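Local coordinates for envelopment polyprotein (Bovine Schmallenberg virus BH80/Germany/2011, PDB 7A56) that probably drives entry of the virus as a class II membrane fusion glycoprotein, here a trimer in its postfusion form, at residues T58-G63 / S73-H78; A87-A92 / F345-Y350; S98-I103 / I204-E209. All blocks are in the same frame, centred on the assembly; numbering follows the deposited sequence.

Interaction 1 (T58-G63 / S73-H78); sequences TMTLNG and SYIESH
Ser-77 OG has two polar partners: it donates to Met-59 O at 2.8 Å and accepts a bond from a water that is itself held by Thr-58 N. With chi1 at -167°, opposite the backbone N, OG is placed to reach across to residues 58-60. A second water, bonded to Glu-76 OE2 at 3.0 Å, gives Met-59 O a further, weak bond.

The two segments belong to one antiparallel beta hairpin. Leu-61 and Glu-76 exchange backbone bonds, with Leu-61 N to Glu-76 O at 2.9 Å, and Gly-63 and Tyr-74 do the same. On one face, Tyr-74 turns its ring over Gly-63, whose CA lies 3.7 Å from the ring centroid in a CH-pi contact; chi1 of 66° brings the ring across the strand, and glycine suits the site because no side chain lies between ring and backbone. Leu-61 runs alongside Glu-76 on the same face, its CD1 3.8 Å from OE2. On the other face, Ile-75 CD1 touches both Thr-60 CB, 3.7 Å away, and Asn-62 ND2. The amide of Asn-62 is steadied by Thr-60 OG1, which donates in the carbonyl plane to a lone pair of OD1 at 3.0 Å.

At the far end Thr-58 CG2 rests 3.8 Å from His-78 NE2. Both Thr-58 OG1 and His-78 NE2 bond Asp-229 of the second subunit, while Leu-61 packs on Leu-61 of the third. The chemistry thus divides the work: backbone bonds and the Ser-77 hydroxyl hold the hairpin, while Thr-58, His-78 and Leu-61 also reach the other subunits, where the carboxylate would probably favour a protonated, positively charged imidazole.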
ATOM      1  N   THR A  58      13.685 -26.710  -5.097  1.00 25.40           N
ATOM      2  CA  THR A  58      13.527 -26.734  -3.641  1.00 25.59           C
ATOM      3  C   THR A  58      13.158 -28.150  -3.204  1.00 24.53           C
ATOM      4  O   THR A  58      13.318 -29.111  -3.955  1.00 25.29           O
ATOM      5  CB  THR A  58      12.496 -25.694  -3.164  1.00 27.16           C
ATOM      6  OG1 THR A  58      12.558 -25.615  -1.735  1.00 27.99           O
ATOM      7  CG2 THR A  58      11.045 -26.046  -3.616  1.00 25.50           C
ATOM      8  N   MET A  59      12.680 -28.301  -1.972  1.00 24.73           N
ATOM      9  CA  MET A  59      12.431 -29.655  -1.495  1.00 28.65           C
ATOM     10  C   MET A  59      11.201 -30.210  -2.192  1.00 27.11           C
ATOM     11  O   MET A  59      10.380 -29.470  -2.722  1.00 23.36           O
ATOM     12  CB  MET A  59      12.270 -29.655   0.026  1.00 33.26           C
ATOM     13  CG  MET A  59      10.907 -29.315   0.527  1.00 38.21           C
ATOM     14  SD  MET A  59      10.475 -27.644   0.920  1.00 45.24           S
ATOM     15  CE  MET A  59      11.955 -26.799   1.478  1.00 42.43           C
ATOM     16  N   THR A  60      11.129 -31.526  -2.271  1.00 27.12           N
ATOM     17  CA  THR A  60      10.035 -32.225  -2.937  1.00 28.65           C
ATOM     18  C   THR A  60       9.469 -33.260  -1.983  1.00 28.90           C
ATOM     19  O   THR A  60      10.144 -33.697  -1.045  1.00 31.02           O
ATOM     20  CB  THR A  60      10.478 -32.916  -4.225  1.00 29.91           C
ATOM     21  OG1 THR A  60      11.457 -33.957  -3.924  1.00 28.11           O
ATOM     22  CG2 THR A  60      11.051 -31.864  -5.191  1.00 28.47           C
ATOM     23  N   LEU A  61       8.202 -33.597  -2.186  1.00 26.19           N
ATOM     24  CA  LEU A  61       7.543 -34.653  -1.406  1.00 30.18           C
ATOM     25  C   LEU A  61       7.207 -35.787  -2.348  1.00 29.98           C
ATOM     26  O   LEU A  61       6.647 -35.549  -3.418  1.00 28.04           O
ATOM     27  CB  LEU A  61       6.265 -34.113  -0.753  1.00 33.24           C
ATOM     28  CG  LEU A  61       6.531 -33.059   0.318  1.00 36.95           C
ATOM     29  CD1 LEU A  61       5.234 -32.586   0.866  1.00 37.58           C
ATOM     30  CD2 LEU A  61       7.324 -33.714   1.429  1.00 38.31           C
ATOM     31  N   ASN A  62       7.535 -37.025  -1.970  1.00 30.51           N
ATOM     32  CA  ASN A  62       7.400 -38.154  -2.876  1.00 37.75           C
ATOM     33  C   ASN A  62       6.475 -39.150  -2.186  1.00 40.70           C
ATOM     34  O   ASN A  62       6.511 -39.265  -0.955  1.00 40.29           O
ATOM     35  CB  ASN A  62       8.823 -38.747  -3.207  1.00 44.69           C
ATOM     36  CG  ASN A  62       9.803 -37.684  -3.925  1.00 54.03           C
ATOM     37  OD1 ASN A  62      10.196 -36.594  -3.361  1.00 48.51           O
ATOM     38  ND2 ASN A  62      10.229 -38.042  -5.152  1.00 53.95           N
ATOM     39  N   GLY A  63       5.557 -39.767  -2.944  1.00 40.49           N
ATOM     40  CA  GLY A  63       4.547 -40.616  -2.323  1.00 40.33           C
ATOM     41  C   GLY A  63       3.952 -41.581  -3.328  1.00 41.90           C
ATOM     42  O   GLY A  63       4.347 -41.605  -4.492  1.00 33.26           O
ATOM     43  N   SER A  73       2.990 -43.552  -8.331  1.00 29.88           N
ATOM     44  CA  SER A  73       3.749 -42.715  -7.417  1.00 25.80           C
ATOM     45  C   SER A  73       3.638 -41.284  -7.891  1.00 23.10           C
ATOM     46  O   SER A  73       3.338 -41.005  -9.083  1.00 23.98           O
ATOM     47  CB  SER A  73       5.211 -43.099  -7.321  1.00 28.96           C
ATOM     48  OG  SER A  73       5.741 -43.039  -8.603  1.00 35.95           O
ATOM     49  N   TYR A  74       3.922 -40.383  -6.951  1.00 21.58           N
ATOM     50  CA  TYR A  74       3.860 -38.947  -7.287  1.00 21.58           C
ATOM     51  C   TYR A  74       5.038 -38.185  -6.699  1.00 24.42           C
ATOM     52  O   TYR A  74       5.764 -38.646  -5.793  1.00 28.15           O
ATOM     53  CB  TYR A  74       2.564 -38.306  -6.804  1.00 26.78           C
ATOM     54  CG  TYR A  74       2.410 -38.256  -5.319  1.00 31.29           C
ATOM     55  CD1 TYR A  74       3.053 -37.279  -4.551  1.00 32.78           C
ATOM     56  CD2 TYR A  74       1.585 -39.173  -4.676  1.00 35.38           C
ATOM     57  CE1 TYR A  74       2.917 -37.249  -3.185  1.00 34.94           C
ATOM     58  CE2 TYR A  74       1.411 -39.142  -3.320  1.00 37.68           C
ATOM     59  CZ  TYR A  74       2.063 -38.189  -2.570  1.00 40.93           C
ATOM     60  OH  TYR A  74       1.847 -38.216  -1.206  1.00 43.21           O
ATOM     61  N   ILE A  75       5.158 -36.940  -7.197  1.00 25.97           N
ATOM     62  CA  ILE A  75       6.050 -35.956  -6.626  1.00 25.19           C
ATOM     63  C   ILE A  75       5.268 -34.651  -6.529  1.00 25.21           C
ATOM     64  O   ILE A  75       4.434 -34.328  -7.392  1.00 21.84           O
ATOM     65  CB  ILE A  75       7.345 -35.786  -7.454  1.00 26.04           C
ATOM     66  CG1 ILE A  75       8.313 -34.827  -6.734  1.00 29.89           C
ATOM     67  CG2 ILE A  75       7.052 -35.346  -8.894  1.00 24.88           C
ATOM     68  CD1 ILE A  75       9.735 -34.943  -7.206  1.00 30.72           C
ATOM     69  N   GLU A  76       5.450 -33.973  -5.426  1.00 24.50           N
ATOM     70  CA  GLU A  76       4.801 -32.688  -5.202  1.00 24.26           C
ATOM     71  C   GLU A  76       5.863 -31.658  -4.850  1.00 23.90           C
ATOM     72  O   GLU A  76       6.817 -31.974  -4.145  1.00 23.56           O
ATOM     73  CB  GLU A  76       3.781 -32.828  -4.074  1.00 27.22           C
ATOM     74  CG  GLU A  76       2.897 -31.601  -3.885  1.00 36.56           C
ATOM     75  CD  GLU A  76       3.437 -30.657  -2.805  1.00 45.44           C
ATOM     76  OE1 GLU A  76       2.632 -29.840  -2.322  1.00 55.33           O
ATOM     77  OE2 GLU A  76       4.643 -30.746  -2.405  1.00 46.09           O
ATOM     78  N   SER A  77       5.685 -30.405  -5.301  1.00 22.63           N
ATOM     79  CA  SER A  77       6.614 -29.354  -4.889  1.00 23.14           C
ATOM     80  C   SER A  77       5.912 -28.020  -5.153  1.00 20.69           C
ATOM     81  O   SER A  77       4.691 -27.967  -5.380  1.00 20.07           O
ATOM     82  CB  SER A  77       7.958 -29.480  -5.615  1.00 24.76           C
ATOM     83  OG  SER A  77       8.959 -28.667  -5.018  1.00 23.31           O
ATOM     84  N   HIS A  78       6.682 -26.940  -5.120  1.00 19.79           N
ATOM     85  CA  HIS A  78       6.119 -25.605  -5.336  1.00 20.31           C
ATOM     86  C   HIS A  78       7.201 -24.704  -5.903  1.00 23.91           C
ATOM     87  O   HIS A  78       8.402 -24.952  -5.714  1.00 22.52           O
ATOM     88  CB  HIS A  78       5.578 -24.989  -4.038  1.00 22.80           C
ATOM     89  CG  HIS A  78       6.521 -25.125  -2.877  1.00 23.83           C
ATOM     90  ND1 HIS A  78       6.406 -26.129  -1.927  1.00 25.41           N
ATOM     91  CD2 HIS A  78       7.632 -24.430  -2.545  1.00 22.96           C
ATOM     92  CE1 HIS A  78       7.397 -26.035  -1.057  1.00 26.13           C
ATOM     93  NE2 HIS A  78       8.157 -25.014  -1.407  1.00 24.43           N
TER
HETATM   94  O   HOH W   1      11.680 -28.107  -6.745  1.00 26.62           O
HETATM   95  O   HOH W   2       7.301 -30.058  -1.185  1.00 38.50           O

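Interaction 2 (A87-A92 / F345-Y350); sequences AGINIA and FDYNAY
Asn-90 and Asn-348 are joined by both backbone and side chain. Three antiparallel hydrogen-bonded pairs supply the backbone bonds: Asn-90 N reaches Asn-348 O at 2.8 Å and Ala-92 N reaches Asp-346 O at 2.9 Å, each with a return bond; in the third, Tyr-350 N to Gly-88 O is sound and Gly-88 N to Tyr-350 O weak.

Among side-chain bonds, Asn-90 ND2 donates almost straight to Asn-348 OD1 at 3.1 Å, with OD1 in the plane of the Asn-90 amide although the two amides are turned 70° apart. Asparagine suits the place, since the same ND2 also bonds Ser-98 OG on the next strand. In the fold, 87-92 is a shared strand, paired on one edge with 346-350 and on the other with the start of 98-134.

Aromatic contacts differ in approach. Tyr-350, with chi1 of 73°, swings a ring face over Gly-88, CA 3.8 Å from the centroid in a CH-pi contact; a CB there would run into the ring, so glycine fits. Tyr-347 instead receives Ile-91 CD1 at its edge, 3.4 Å from CD1 of the ring; its hydroxyl bonds Ser-73 O and Leu-342 N.

Apolar packing adds Ile-91 CG2 against Phe-345 CD1 and Ile-89 CG2 against Tyr-347 CB.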
ATOM      1  N   ALA A  87      11.181 -24.617 -12.850  1.00 22.27           N
ATOM      2  CA  ALA A  87      11.730 -25.690 -12.008  1.00 23.34           C
ATOM      3  C   ALA A  87      11.741 -26.975 -12.817  1.00 23.63           C
ATOM      4  O   ALA A  87      10.842 -27.180 -13.644  1.00 27.46           O
ATOM      5  CB  ALA A  87      10.857 -25.941 -10.737  1.00 22.68           C
ATOM      6  N   GLY A  88      12.737 -27.850 -12.608  1.00 28.14           N
ATOM      7  CA  GLY A  88      12.844 -29.080 -13.392  1.00 25.56           C
ATOM      8  C   GLY A  88      12.507 -30.305 -12.568  1.00 26.71           C
ATOM      9  O   GLY A  88      12.826 -30.361 -11.380  1.00 28.92           O
ATOM     10  N   ILE A  89      11.820 -31.265 -13.190  1.00 26.31           N
ATOM     11  CA  ILE A  89      11.567 -32.589 -12.606  1.00 26.98           C
ATOM     12  C   ILE A  89      12.041 -33.614 -13.591  1.00 29.12           C
ATOM     13  O   ILE A  89      11.550 -33.665 -14.722  1.00 28.48           O
ATOM     14  CB  ILE A  89      10.093 -32.848 -12.265  1.00 27.48           C
ATOM     15  CG1 ILE A  89       9.562 -31.768 -11.322  1.00 30.40           C
ATOM     16  CG2 ILE A  89       9.907 -34.281 -11.631  1.00 27.30           C
ATOM     17  CD1 ILE A  89       9.961 -31.993  -9.869  1.00 32.45           C
ATOM     18  N   ASN A  90      12.955 -34.473 -13.148  1.00 32.38           N
ATOM     19  CA  ASN A  90      13.403 -35.615 -13.927  1.00 33.97           C
ATOM     20  C   ASN A  90      12.574 -36.870 -13.611  1.00 32.24           C
ATOM     21  O   ASN A  90      12.294 -37.178 -12.442  1.00 32.92           O
ATOM     22  CB  ASN A  90      14.883 -35.836 -13.642  1.00 40.01           C
ATOM     23  CG  ASN A  90      15.446 -37.013 -14.382  1.00 45.89           C
ATOM     24  OD1 ASN A  90      15.454 -37.042 -15.620  1.00 47.57           O
ATOM     25  ND2 ASN A  90      15.961 -37.983 -13.634  1.00 50.94           N
ATOM     26  N   ILE A  91      12.109 -37.523 -14.674  1.00 29.87           N
ATOM     27  CA  ILE A  91      11.321 -38.745 -14.624  1.00 29.96           C
ATOM     28  C   ILE A  91      12.257 -39.900 -14.960  1.00 30.64           C
ATOM     29  O   ILE A  91      12.909 -39.886 -16.029  1.00 35.13           O
ATOM     30  CB  ILE A  91      10.154 -38.711 -15.625  1.00 30.82           C
ATOM     31  CG1 ILE A  91       9.435 -37.332 -15.619  1.00 28.86           C
ATOM     32  CG2 ILE A  91       9.212 -39.857 -15.302  1.00 29.54           C
ATOM     33  CD1 ILE A  91       8.884 -37.019 -14.247  1.00 30.60           C
ATOM     34  N   ALA A  92      12.246 -40.923 -14.096  1.00 32.64           N
ATOM     35  CA  ALA A  92      13.115 -42.083 -14.257  1.00 32.30           C
ATOM     36  C   ALA A  92      12.358 -43.376 -13.971  1.00 33.41           C
ATOM     37  O   ALA A  92      11.409 -43.411 -13.178  1.00 35.05           O
ATOM     38  CB  ALA A  92      14.331 -41.972 -13.315  1.00 30.35           C
ATOM     39  N   PHE A 345       7.012 -44.576 -11.276  1.00 32.16           N
ATOM     40  CA  PHE A 345       8.235 -43.875 -11.628  1.00 32.11           C
ATOM     41  C   PHE A 345       8.938 -43.347 -10.384  1.00 31.78           C
ATOM     42  O   PHE A 345       8.351 -43.251  -9.305  1.00 33.60           O
ATOM     43  CB  PHE A 345       7.920 -42.734 -12.605  1.00 31.76           C
ATOM     44  CG  PHE A 345       7.334 -43.230 -13.868  1.00 32.57           C
ATOM     45  CD1 PHE A 345       8.142 -43.788 -14.835  1.00 35.17           C
ATOM     46  CD2 PHE A 345       5.982 -43.214 -14.062  1.00 32.03           C
ATOM     47  CE1 PHE A 345       7.617 -44.275 -15.997  1.00 37.86           C
ATOM     48  CE2 PHE A 345       5.445 -43.718 -15.233  1.00 34.00           C
ATOM     49  CZ  PHE A 345       6.267 -44.225 -16.207  1.00 37.32           C
ATOM     50  N   ASP A 346      10.222 -43.038 -10.557  1.00 33.20           N
ATOM     51  CA  ASP A 346      10.968 -42.211  -9.617  1.00 37.29           C
ATOM     52  C   ASP A 346      11.057 -40.796 -10.175  1.00 33.69           C
ATOM     53  O   ASP A 346      11.189 -40.590 -11.384  1.00 35.38           O
ATOM     54  CB  ASP A 346      12.391 -42.712  -9.389  1.00 43.15           C
ATOM     55  CG  ASP A 346      12.453 -44.075  -8.664  1.00 49.25           C
ATOM     56  OD1 ASP A 346      11.478 -44.503  -7.984  1.00 49.17           O
ATOM     57  OD2 ASP A 346      13.533 -44.699  -8.779  1.00 53.78           O
ATOM     58  N   TYR A 347      11.023 -39.827  -9.284  1.00 31.89           N
ATOM     59  CA  TYR A 347      11.077 -38.437  -9.693  1.00 28.58           C
ATOM     60  C   TYR A 347      12.123 -37.675  -8.883  1.00 31.65           C
ATOM     61  O   TYR A 347      12.230 -37.859  -7.666  1.00 34.24           O
ATOM     62  CB  TYR A 347       9.744 -37.788  -9.454  1.00 27.84           C
ATOM     63  CG  TYR A 347       8.526 -38.516  -9.932  1.00 28.24           C
ATOM     64  CD1 TYR A 347       8.022 -38.301 -11.221  1.00 29.49           C
ATOM     65  CD2 TYR A 347       7.780 -39.313  -9.059  1.00 25.92           C
ATOM     66  CE1 TYR A 347       6.832 -38.915 -11.649  1.00 31.99           C
ATOM     67  CE2 TYR A 347       6.618 -39.966  -9.499  1.00 25.75           C
ATOM     68  CZ  TYR A 347       6.162 -39.770 -10.788  1.00 28.16           C
ATOM     69  OH  TYR A 347       5.002 -40.349 -11.187  1.00 31.91           O
ATOM     70  N   ASN A 348      12.872 -36.788  -9.527  1.00 29.94           N
ATOM     71  CA  ASN A 348      13.675 -35.899  -8.707  1.00 34.16           C
ATOM     72  C   ASN A 348      13.783 -34.497  -9.320  1.00 31.57           C
ATOM     73  O   ASN A 348      13.926 -34.335 -10.530  1.00 35.05           O
ATOM     74  CB  ASN A 348      15.071 -36.451  -8.490  1.00 39.02           C
ATOM     75  CG  ASN A 348      15.892 -36.417  -9.739  1.00 45.98           C
ATOM     76  OD1 ASN A 348      15.706 -37.247 -10.624  1.00 47.65           O
ATOM     77  ND2 ASN A 348      16.795 -35.439  -9.843  1.00 53.42           N
ATOM     78  N   ALA A 349      13.861 -33.507  -8.454  1.00 29.91           N
ATOM     79  CA  ALA A 349      14.008 -32.123  -8.909  1.00 28.87           C
ATOM     80  C   ALA A 349      15.415 -31.873  -9.441  1.00 32.63           C
ATOM     81  O   ALA A 349      16.387 -32.518  -9.023  1.00 34.22           O
ATOM     82  CB  ALA A 349      13.710 -31.168  -7.750  1.00 26.81           C
ATOM     83  N   TYR A 350      15.533 -30.888 -10.340  1.00 30.86           N
ATOM     84  CA  TYR A 350      16.843 -30.441 -10.793  1.00 29.48           C
ATOM     85  C   TYR A 350      16.746 -28.983 -11.234  1.00 30.97           C
ATOM     86  O   TYR A 350      15.647 -28.438 -11.455  1.00 28.20           O
ATOM     87  CB  TYR A 350      17.414 -31.312 -11.940  1.00 33.70           C
ATOM     88  CG  TYR A 350      16.717 -31.076 -13.256  1.00 31.76           C
ATOM     89  CD1 TYR A 350      15.542 -31.833 -13.603  1.00 28.80           C
ATOM     90  CD2 TYR A 350      17.191 -30.096 -14.144  1.00 32.98           C
ATOM     91  CE1 TYR A 350      14.881 -31.590 -14.800  1.00 30.43           C
ATOM     92  CE2 TYR A 350      16.553 -29.832 -15.324  1.00 33.08           C
ATOM     93  CZ  TYR A 350      15.394 -30.557 -15.648  1.00 32.70           C
ATOM     94  OH  TYR A 350      14.768 -30.262 -16.830  1.00 33.78           O
TER

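Interaction 3 (S98-I103 / I204-E209); sequences SLFSII and ITMAHE
Ile-103 and Thr-205 form an antiparallel hydrogen-bonded pair where strand 98-103 meets the end of strand 197-206, just before a type II turn from Met-206 to Glu-209 sends the chain back as a beta hairpin. This pair is the tight part of the contact. Ile-103 N to Thr-205 O and Thr-205 N to Ile-103 O are both 2.8 Å, the second nearly straight at 173°. Their beta-branched side chains, well suited to extended backbone, bring CB to CB at 3.8 Å.

Ile-102 CG2 meets Ile-204 CG2 at 3.7 Å, the two side chains pointing the same way; CG2 of each is set opposite its own backbone N. Alongside, Met-206 CG lies next to Ile-102 CG1, and its flexible thioether chain, bent at chi3 (-66°), makes a Met-aromatic contact, SD standing 5.3 Å from the centroid of the Phe-100 ring. Helix 23-40 covers this apolar group, with Ile-27 on Phe-100 and Ile-34 on Met-206. On its other edge, 98-103 pairs with strand 86-92 through a classic beta bulge, Leu-99 and Phe-100 both facing Ile-91.

Toward the turn the strands part, and water replaces direct pairing. One water links Ser-101 OG with Thr-205 O, giving that carbonyl a second partner. Another donates to Ser-101 O at 2.7 Å and accepts from Ala-207 N at 3.2 Å.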
ATOM      1  N   SER A  98      17.108 -42.608 -16.329  1.00 47.81           N
ATOM      2  CA  SER A  98      16.327 -41.398 -16.591  1.00 48.13           C
ATOM      3  C   SER A  98      15.607 -41.489 -17.933  1.00 45.15           C
ATOM      4  O   SER A  98      16.143 -42.004 -18.909  1.00 47.19           O
ATOM      5  CB  SER A  98      17.241 -40.165 -16.575  1.00 52.97           C
ATOM      6  OG  SER A  98      17.559 -39.787 -15.239  1.00 57.72           O
ATOM      7  N   LEU A  99      14.385 -40.971 -17.983  1.00 41.22           N
ATOM      8  CA  LEU A  99      13.549 -41.059 -19.173  1.00 38.33           C
ATOM      9  C   LEU A  99      13.361 -39.687 -19.800  1.00 39.19           C
ATOM     10  O   LEU A  99      13.752 -39.474 -20.955  1.00 39.34           O
ATOM     11  CB  LEU A  99      12.185 -41.670 -18.820  1.00 36.86           C
ATOM     12  CG  LEU A  99      12.114 -43.123 -18.322  1.00 37.96           C
ATOM     13  CD1 LEU A  99      10.906 -43.297 -17.444  1.00 35.03           C
ATOM     14  CD2 LEU A  99      12.029 -44.089 -19.497  1.00 39.36           C
ATOM     15  N   PHE A 100      12.775 -38.740 -19.071  1.00 35.97           N
ATOM     16  CA  PHE A 100      12.629 -37.408 -19.662  1.00 36.64           C
ATOM     17  C   PHE A 100      12.379 -36.423 -18.542  1.00 35.26           C
ATOM     18  O   PHE A 100      12.312 -36.800 -17.374  1.00 32.26           O
ATOM     19  CB  PHE A 100      11.519 -37.340 -20.732  1.00 38.32           C
ATOM     20  CG  PHE A 100      10.137 -37.682 -20.213  1.00 36.96           C
ATOM     21  CD1 PHE A 100       9.712 -39.000 -20.195  1.00 38.50           C
ATOM     22  CD2 PHE A 100       9.264 -36.683 -19.799  1.00 36.75           C
ATOM     23  CE1 PHE A 100       8.473 -39.345 -19.731  1.00 37.57           C
ATOM     24  CE2 PHE A 100       7.995 -37.010 -19.295  1.00 34.78           C
ATOM     25  CZ  PHE A 100       7.597 -38.359 -19.285  1.00 36.50           C
ATOM     26  N   SER A 101      12.188 -35.150 -18.912  1.00 35.34           N
ATOM     27  CA  SER A 101      12.007 -34.096 -17.930  1.00 37.71           C
ATOM     28  C   SER A 101      10.689 -33.357 -18.172  1.00 32.17           C
ATOM     29  O   SER A 101      10.204 -33.261 -19.312  1.00 33.23           O
ATOM     30  CB  SER A 101      13.173 -33.119 -17.965  1.00 41.38           C
ATOM     31  OG  SER A 101      13.028 -32.285 -19.090  1.00 46.51           O
ATOM     32  N   ILE A 102      10.079 -32.932 -17.067  1.00 28.71           N
ATOM     33  CA  ILE A 102       8.925 -32.037 -17.052  1.00 29.46           C
ATOM     34  C   ILE A 102       9.385 -30.777 -16.347  1.00 29.38           C
ATOM     35  O   ILE A 102       9.916 -30.853 -15.231  1.00 28.71           O
ATOM     36  CB  ILE A 102       7.729 -32.669 -16.318  1.00 29.13           C
ATOM     37  CG1 ILE A 102       7.255 -33.954 -17.040  1.00 34.73           C
ATOM     38  CG2 ILE A 102       6.585 -31.704 -16.175  1.00 31.54           C
ATOM     39  CD1 ILE A 102       6.106 -34.684 -16.325  1.00 35.81           C
ATOM     40  N   ILE A 103       9.151 -29.628 -16.969  1.00 27.82           N
ATOM     41  CA  ILE A 103       9.513 -28.328 -16.403  1.00 24.89           C
ATOM     42  C   ILE A 103       8.223 -27.606 -16.042  1.00 24.76           C
ATOM     43  O   ILE A 103       7.277 -27.587 -16.841  1.00 25.48           O
ATOM     44  CB  ILE A 103      10.373 -27.545 -17.408  1.00 25.47           C
ATOM     45  CG1 ILE A 103      11.769 -28.207 -17.515  1.00 26.30           C
ATOM     46  CG2 ILE A 103      10.516 -26.028 -17.059  1.00 24.53           C
ATOM     47  CD1 ILE A 103      12.524 -27.759 -18.797  1.00 31.76           C
ATOM     48  N   ILE A 204       3.311 -26.316 -18.439  1.00 22.67           N
ATOM     49  CA  ILE A 204       4.033 -27.591 -18.359  1.00 22.29           C
ATOM     50  C   ILE A 204       4.918 -27.658 -19.586  1.00 24.47           C
ATOM     51  O   ILE A 204       4.429 -27.741 -20.722  1.00 26.25           O
ATOM     52  CB  ILE A 204       3.068 -28.787 -18.336  1.00 25.16           C
ATOM     53  CG1 ILE A 204       2.041 -28.644 -17.217  1.00 26.34           C
ATOM     54  CG2 ILE A 204       3.852 -30.162 -18.144  1.00 22.50           C
ATOM     55  CD1 ILE A 204       2.662 -28.614 -15.831  1.00 26.27           C
ATOM     56  N   THR A 205       6.224 -27.683 -19.385  1.00 25.67           N
ATOM     57  CA  THR A 205       7.142 -27.646 -20.515  1.00 29.41           C
ATOM     58  C   THR A 205       7.812 -29.016 -20.655  1.00 31.23           C
ATOM     59  O   THR A 205       8.468 -29.512 -19.720  1.00 30.74           O
ATOM     60  CB  THR A 205       8.143 -26.513 -20.328  1.00 31.15           C
ATOM     61  OG1 THR A 205       7.420 -25.270 -20.421  1.00 30.75           O
ATOM     62  CG2 THR A 205       9.274 -26.521 -21.396  1.00 32.82           C
ATOM     63  N   MET A 206       7.558 -29.662 -21.785  1.00 35.71           N
ATOM     64  CA  MET A 206       8.205 -30.911 -22.146  1.00 41.57           C
ATOM     65  C   MET A 206       9.006 -30.636 -23.411  1.00 48.06           C
ATOM     66  O   MET A 206       9.009 -29.514 -23.939  1.00 55.28           O
ATOM     67  CB  MET A 206       7.174 -32.041 -22.295  1.00 41.06           C
ATOM     68  CG  MET A 206       6.598 -32.544 -20.905  1.00 40.09           C
ATOM     69  SD  MET A 206       5.638 -34.067 -21.209  1.00 48.06           S
ATOM     70  CE  MET A 206       4.316 -33.248 -22.191  1.00 47.98           C
ATOM     71  N   ALA A 207       9.736 -31.625 -23.863  1.00 46.99           N
ATOM     72  CA  ALA A 207      10.643 -31.430 -24.993  1.00 51.88           C
ATOM     73  C   ALA A 207       9.920 -30.830 -26.204  1.00 56.76           C
ATOM     74  O   ALA A 207       8.940 -31.392 -26.708  1.00 62.95           O
ATOM     75  CB  ALA A 207      11.290 -32.766 -25.369  1.00 49.12           C
ATOM     76  N   HIS A 208      10.395 -29.680 -26.647  1.00 56.67           N
ATOM     77  CA  HIS A 208       9.808 -28.958 -27.774  1.00 59.13           C
ATOM     78  C   HIS A 208       8.281 -28.832 -27.765  1.00 60.02           C
ATOM     79  O   HIS A 208       7.673 -28.640 -28.832  1.00 62.56           O
ATOM     80  CB  HIS A 208      10.220 -29.607 -29.097  1.00 60.90           C
ATOM     81  CG  HIS A 208      11.703 -29.732 -29.274  1.00 64.25           C
ATOM     82  ND1 HIS A 208      12.526 -28.641 -29.477  1.00 64.48           N
ATOM     83  CD2 HIS A 208      12.511 -30.822 -29.280  1.00 63.84           C
ATOM     84  CE1 HIS A 208      13.777 -29.053 -29.595  1.00 65.35           C
ATOM     85  NE2 HIS A 208      13.793 -30.373 -29.487  1.00 65.87           N
ATOM     86  N   GLU A 209       7.633 -28.956 -26.605  1.00 53.53           N
ATOM     87  CA  GLU A 209       6.235 -28.538 -26.562  1.00 50.29           C
ATOM     88  C   GLU A 209       5.897 -28.034 -25.168  1.00 37.61           C
ATOM     89  O   GLU A 209       6.312 -28.624 -24.163  1.00 33.65           O
ATOM     90  CB  GLU A 209       5.289 -29.682 -26.976  1.00 56.49           C
ATOM     91  CG  GLU A 209       3.902 -29.150 -27.432  1.00 66.04           C
ATOM     92  CD  GLU A 209       3.118 -30.145 -28.326  1.00 63.31           C
ATOM     93  OE1 GLU A 209       3.489 -31.358 -28.317  1.00 64.29           O
ATOM     94  OE2 GLU A 209       2.144 -29.683 -29.032  1.00 61.66           O
TER
HETATM   95  O   HOH W   3      11.151 -30.451 -20.364  1.00 31.91           O
HETATM   96  O   HOH W   4      10.411 -34.040 -21.857  1.00 39.59           O

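From the N terminus, interaction 1 comes first, a local hairpin of strands 61-67 and 70-80, complete before the other contacts begin and extended as a sheet by strand 335-343. Strand 86-92 then opens interaction 2, a closure that awaits 345-350 some 250 residues later. Within that span 98-103 is joined by interaction 3 to 204-209, about 100 residues on, so interaction 3 nests in interaction 2 and no loops cross. Interactions 2 and 3 sit on the outer edges of the neighbouring strands 86-92 and 98-134, which Ile-91 ties through Leu-99 and Phe-100. Phe-345 O takes a probable hydrogen bond from Ser-73 OG of interaction 1. Interactions 1 and 3 do not touch.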